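Local coordinates for protein terminase large subunit (Thermus phage G20c, PDB 5M1P) that cuts the viral genome with its metal-dependent RNase H-like nuclease domain, as part of the ATP-driven motor that packages DNA into empty capsids, at residues 63-68 with 176-181; 39-44 with 50-55. All blocks are in the same frame, centred on the assembly; numbering follows the deposited sequence.

Contact 1 of 2, residues 63-68 with 176-181; sequences ACLERM and DDIVMS. With CA (calcium ion), chain C.
R67 and I178 meet where the C-terminal helix 177-186 packs on the central sheet of this RNase H-like (RuvC-type) nuclease, on strand 61-69. The R67 chain leaves the strand with CG anti to the backbone N (chi1 176°) and stays extended as far as NE, which carries the guanidinium out to the I178 side chain. I178 crosses it at about a right angle: its CG1 is anti to its own carbonyl carbon (chi1 -61°), and CD1 reaches over one face of the guanidinium, 3.5 Å from R67 NE. The methylene carbon R67 CD is also near, 3.7 Å from I178 CD1. The other branch, CG2 of I178, approaches L65 CD1 more loosely at 4.4 Å, and I149 of helix 147-154 touches both residues. Polar groups are joined indirectly. Water 1, lying in the guanidinium plane at its edge, accepts from R67 NH2 at 2.9 Å and donates to D177 OD1 at 2.8 Å, whereas the direct separation of R67 NH2 and D177 OD1 is 5.2 Å. The water thus links the arginine to a metal ligand, probably helping to orient the carboxylate, whose second oxygen, D177 OD2, binds the calcium ion at 2.4 Å.

Contact 2 of 2, residues 39-44 with 50-55; sequences IGADFG and SVFSVL. With CA (calcium ion), chain C.
CG of D42 stands anti to the backbone N (chi1 180°), directing the carboxylate to the calcium ion, while F52, with CG anti to its carbonyl carbon (chi1 -51°), carries its ring past A41 on the other face of the sheet. The axes of segments 39-42 and 50-55 run antiparallel at 170°, approaching to 4.4 Å. G40 and S53 form one hydrogen-bonded pair, D42 and V51 the next; in the latter V51 N donates to D42 O at 2.8 Å and D42 N to V51 O at 3.1 Å. Between and beside them lie the non-hydrogen-bonded pairs A41-F52 and I39-V54. A41 CB is 3.8 Å from F52 CD1, and I39 and V54 lie side by side, CG1 of I39 being 4.0 Å from CG2 of V54. F43 CD1 comes to the edge of the F52 ring, near its plane, at a loose 4.4 Å from F52 CE1. Beyond the last bridge, the chain turns F43 O to the metal at 2.4 Å, beside D42 OD1 at 2.3 Å; water 2, D48, Y49 and D177 complete the ligands. Such an aspartate at the end of the first strand of an antiparallel hairpin is characteristic of the catalytic metal site of RNase H-like nucleases.

From the N terminus the chain first enters contact 2, where strand 37-42 turns back through a short, metal-binding loop into strand 49-56 and closes a hairpin. Strand 61-69 follows as the next antiparallel neighbour; A63 and C64 both face V54, forming a classic beta bulge. Contact 1 opens from strand 61-69 and closes a far longer loop of 107 residues, when helix 177-186 returns to the sheet. The two closures are therefore in series, neither nested nor crossed, yet the centres of the two contacts are about 5 Å apart. S181 OG of the helix and S53 OG, 2.7 Å apart, hydrogen-bond across them, and both contacts supply ligands to one calcium ion.

Contact 1 of 2, residues 63-68 with 176-181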
loop_
_atom_site.group_PDB
_atom_site.type_symbol
_atom_site.label_atom_id
_atom_site.label_comp_id
_atom_site.label_asym_id
_atom_site.label_seq_id
_atom_site.Cartn_x
_atom_site.Cartn_y
_atom_site.Cartn_z
ATOM N N ALA A 63 -0.396 -8.484 7.240
ATOM C CA ALA A 63 -0.260 -8.710 8.682
ATOM C C ALA A 63 -0.579 -7.460 9.485
ATOM O O ALA A 63 -1.022 -7.548 10.631
ATOM C CB ALA A 63 1.150 -9.177 9.002
ATOM N N CYS A 64 -0.334 -6.280 8.902
ATOM C CA CYS A 64 -0.505 -5.018 9.605
ATOM C C CYS A 64 -0.627 -3.919 8.564
ATOM O O CYS A 64 0.056 -3.976 7.535
ATOM C CB CYS A 64 0.718 -4.772 10.489
ATOM S SG CYS A 64 0.578 -3.312 11.528
ATOM N N LEU A 65 -1.499 -2.953 8.811
ATOM C CA LEU A 65 -1.607 -1.789 7.942
ATOM C C LEU A 65 -1.647 -0.552 8.812
ATOM O O LEU A 65 -2.475 -0.470 9.706
ATOM C CB LEU A 65 -2.866 -1.902 7.085
ATOM C CG LEU A 65 -3.012 -0.778 6.042
ATOM C CD1 LEU A 65 -3.611 -1.343 4.764
ATOM C CD2 LEU A 65 -3.826 0.397 6.550
ATOM N N GLU A 66 -0.742 0.394 8.567
ATOM C CA GLU A 66 -0.688 1.633 9.330
ATOM C C GLU A 66 -1.047 2.768 8.402
ATOM O O GLU A 66 -0.541 2.832 7.280
ATOM C CB GLU A 66 0.701 1.848 9.940
ATOM C CG GLU A 66 0.764 3.062 10.856
ATOM C CD GLU A 66 1.947 3.056 11.802
ATOM O OE1 GLU A 66 2.876 2.252 11.618
ATOM O OE2 GLU A 66 1.927 3.861 12.760
ATOM N N ARG A 67 -1.938 3.634 8.870
ATOM C CA ARG A 67 -2.438 4.730 8.059
ATOM C C ARG A 67 -2.623 5.969 8.915
ATOM O O ARG A 67 -3.181 5.905 10.004
ATOM C CB ARG A 67 -3.770 4.333 7.431
ATOM C CG ARG A 67 -4.446 5.437 6.625
ATOM C CD ARG A 67 -5.481 4.836 5.699
ATOM N NE ARG A 67 -6.193 5.780 4.833
ATOM C CZ ARG A 67 -7.320 6.429 5.141
ATOM N NH1 ARG A 67 -7.885 6.326 6.347
ATOM N NH2 ARG A 67 -7.891 7.200 4.221
ATOM N N MET A 68 -2.145 7.103 8.433
ATOM C CA MET A 68 -2.479 8.365 9.090
ATOM C C MET A 68 -2.308 9.490 8.100
ATOM O O MET A 68 -1.847 9.280 6.995
ATOM C CB MET A 68 -1.636 8.594 10.350
ATOM C CG MET A 68 -0.141 8.706 10.115
ATOM S SD MET A 68 0.660 7.207 9.523
ATOM C CE MET A 68 2.361 7.782 9.554
ATOM N N ASP A 176 -6.493 7.368 -2.922
ATOM C CA ASP A 176 -6.003 6.056 -3.357
ATOM C C ASP A 176 -4.757 5.586 -2.609
ATOM O O ASP A 176 -4.096 4.662 -3.074
ATOM C CB ASP A 176 -5.764 6.039 -4.875
ATOM C CG ASP A 176 -4.627 6.940 -5.306
ATOM O OD1 ASP A 176 -3.985 7.566 -4.448
ATOM O OD2 ASP A 176 -4.377 7.014 -6.531
ATOM N N ASP A 177 -4.472 6.172 -1.446
ATOM C CA ASP A 177 -3.220 5.865 -0.737
ATOM C C ASP A 177 -3.194 4.412 -0.277
ATOM O O ASP A 177 -2.138 3.785 -0.262
ATOM C CB ASP A 177 -3.015 6.762 0.488
ATOM C CG ASP A 177 -3.388 8.192 0.231
ATOM O OD1 ASP A 177 -4.564 8.543 0.467
ATOM O OD2 ASP A 177 -2.523 8.969 -0.219
ATOM N N ILE A 178 -4.354 3.900 0.134
ATOM C CA ILE A 178 -4.446 2.500 0.572
ATOM C C ILE A 178 -4.262 1.571 -0.629
ATOM O O ILE A 178 -3.504 0.600 -0.584
ATOM C CB ILE A 178 -5.787 2.180 1.257
ATOM C CG1 ILE A 178 -5.986 3.042 2.512
ATOM C CG2 ILE A 178 -5.883 0.685 1.592
ATOM C CD1 ILE A 178 -7.391 2.998 3.064
ATOM N N VAL A 179 -4.937 1.895 -1.724
ATOM C CA VAL A 179 -4.837 1.104 -2.954
ATOM C C VAL A 179 -3.382 0.981 -3.393
ATOM O O VAL A 179 -2.890 -0.111 -3.677
ATOM C CB VAL A 179 -5.691 1.717 -4.095
ATOM C CG1 VAL A 179 -5.522 0.919 -5.379
ATOM C CG2 VAL A 179 -7.167 1.761 -3.692
ATOM N N MET A 180 -2.698 2.118 -3.430
ATOM C CA MET A 180 -1.328 2.148 -3.888
ATOM C C MET A 180 -0.373 1.433 -2.934
ATOM O O MET A 180 0.503 0.706 -3.391
ATOM C CB MET A 180 -0.879 3.589 -4.158
ATOM C CG MET A 180 -1.580 4.239 -5.352
ATOM S SD MET A 180 -1.656 3.233 -6.845
ATOM C CE MET A 180 0.062 2.824 -7.124
ATOM N N SER A 181 -0.554 1.620 -1.630
ATOM C CA SER A 181 0.256 0.910 -0.641
ATOM C C SER A 181 0.109 -0.605 -0.788
ATOM O O SER A 181 1.098 -1.333 -0.788
ATOM C CB SER A 181 -0.125 1.370 0.762
ATOM O OG SER A 181 0.557 0.615 1.748
HETATM CA CA CA C . -0.173 9.367 0.176
HETATM O O HOH W 1 -6.159 6.703 1.943
HETATM O O HOH W 2 -0.116 9.893 -2.092
#

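Contact 2 of 2, residues 39-44 with 50-55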
loop_
_atom_site.group_PDB
_atom_site.type_symbol
_atom_site.label_atom_id
_atom_site.label_comp_id
_atom_site.label_asym_id
_atom_site.label_seq_id
_atom_site.Cartn_x
_atom_site.Cartn_y
_atom_site.Cartn_z
ATOM N N ILE A 39 6.963 -4.265 3.090
ATOM C CA ILE A 39 6.039 -3.205 3.456
ATOM C C ILE A 39 5.851 -2.269 2.277
ATOM O O ILE A 39 6.801 -1.607 1.869
ATOM C CB ILE A 39 6.564 -2.382 4.656
ATOM C CG1 ILE A 39 6.951 -3.315 5.819
ATOM C CG2 ILE A 39 5.543 -1.329 5.071
ATOM C CD1 ILE A 39 7.528 -2.618 7.025
ATOM N N GLY A 40 4.641 -2.211 1.730
ATOM C CA GLY A 40 4.323 -1.224 0.704
ATOM C C GLY A 40 4.157 0.125 1.358
ATOM O O GLY A 40 3.396 0.230 2.323
ATOM N N ALA A 41 4.839 1.160 0.854
ATOM C CA ALA A 41 4.799 2.462 1.496
ATOM C C ALA A 41 4.470 3.562 0.505
ATOM O O ALA A 41 5.230 3.819 -0.441
ATOM C CB ALA A 41 6.115 2.733 2.189
ATOM N N ASP A 42 3.294 4.145 0.734
ATOM C CA ASP A 42 2.770 5.316 0.057
ATOM C C ASP A 42 2.869 6.424 1.101
ATOM O O ASP A 42 2.204 6.369 2.137
ATOM C CB ASP A 42 1.300 5.060 -0.346
ATOM C CG ASP A 42 0.663 6.239 -1.055
ATOM O OD1 ASP A 42 0.210 7.173 -0.365
ATOM O OD2 ASP A 42 0.575 6.221 -2.291
ATOM N N PHE A 43 3.735 7.400 0.863
ATOM C CA PHE A 43 3.987 8.447 1.854
ATOM C C PHE A 43 2.876 9.476 1.901
ATOM O O PHE A 43 2.070 9.578 0.979
ATOM C CB PHE A 43 5.352 9.098 1.610
ATOM C CG PHE A 43 6.481 8.181 1.927
ATOM C CD1 PHE A 43 6.907 8.028 3.234
ATOM C CD2 PHE A 43 7.050 7.396 0.935
ATOM C CE1 PHE A 43 7.931 7.150 3.541
ATOM C CE2 PHE A 43 8.073 6.515 1.237
ATOM C CZ PHE A 43 8.508 6.395 2.540
ATOM N N GLY A 44 2.824 10.187 3.021
ATOM C CA GLY A 44 1.961 11.339 3.216
ATOM C C GLY A 44 2.773 12.525 2.749
ATOM O O GLY A 44 3.500 13.141 3.529
ATOM N N SER A 50 -0.544 8.774 4.573
ATOM C CA SER A 50 0.525 7.803 4.450
ATOM C C SER A 50 -0.058 6.457 4.806
ATOM O O SER A 50 -0.805 6.365 5.765
ATOM C CB SER A 50 1.663 8.128 5.420
ATOM O OG SER A 50 1.206 8.273 6.758
ATOM N N VAL A 51 0.278 5.437 4.017
ATOM C CA VAL A 51 -0.183 4.080 4.274
ATOM C C VAL A 51 0.966 3.104 4.096
ATOM O O VAL A 51 1.603 3.042 3.037
ATOM C CB VAL A 51 -1.326 3.680 3.341
ATOM C CG1 VAL A 51 -1.860 2.301 3.715
ATOM C CG2 VAL A 51 -2.433 4.709 3.402
ATOM N N PHE A 52 1.185 2.306 5.137
ATOM C CA PHE A 52 2.238 1.301 5.158
ATOM C C PHE A 52 1.570 -0.053 5.336
ATOM O O PHE A 52 0.906 -0.272 6.341
ATOM C CB PHE A 52 3.231 1.552 6.307
ATOM C CG PHE A 52 3.780 2.957 6.374
ATOM C CD1 PHE A 52 4.040 3.687 5.222
ATOM C CD2 PHE A 52 4.057 3.542 7.604
ATOM C CE1 PHE A 52 4.544 4.975 5.284
ATOM C CE2 PHE A 52 4.574 4.827 7.668
ATOM C CZ PHE A 52 4.808 5.545 6.514
ATOM N N SER A 53 1.742 -0.938 4.356
ATOM C CA SER A 53 1.069 -2.234 4.336
ATOM C C SER A 53 2.099 -3.345 4.481
ATOM O O SER A 53 2.882 -3.579 3.568
ATOM C CB SER A 53 0.292 -2.404 3.038
ATOM O OG SER A 53 -0.738 -1.438 2.938
ATOM N N VAL A 54 2.063 -4.044 5.607
ATOM C CA VAL A 54 2.977 -5.139 5.888
ATOM C C VAL A 54 2.394 -6.431 5.325
ATOM O O VAL A 54 1.341 -6.889 5.787
ATOM C CB VAL A 54 3.217 -5.293 7.403
ATOM C CG1 VAL A 54 4.266 -6.361 7.653
ATOM C CG2 VAL A 54 3.657 -3.982 8.045
ATOM N N LEU A 55 3.088 -7.010 4.343
ATOM C CA LEU A 55 2.684 -8.229 3.650
ATOM C C LEU A 55 3.577 -9.393 4.026
ATOM O O LEU A 55 4.788 -9.316 3.917
ATOM C CB LEU A 55 2.754 -8.006 2.145
ATOM C CG LEU A 55 2.430 -9.192 1.243
ATOM C CD1 LEU A 55 1.039 -9.738 1.525
ATOM C CD2 LEU A 55 2.545 -8.765 -0.203
HETATM CA CA CA C . -0.173 9.367 0.176
HETATM O O HOH W 2 -0.116 9.893 -2.092
#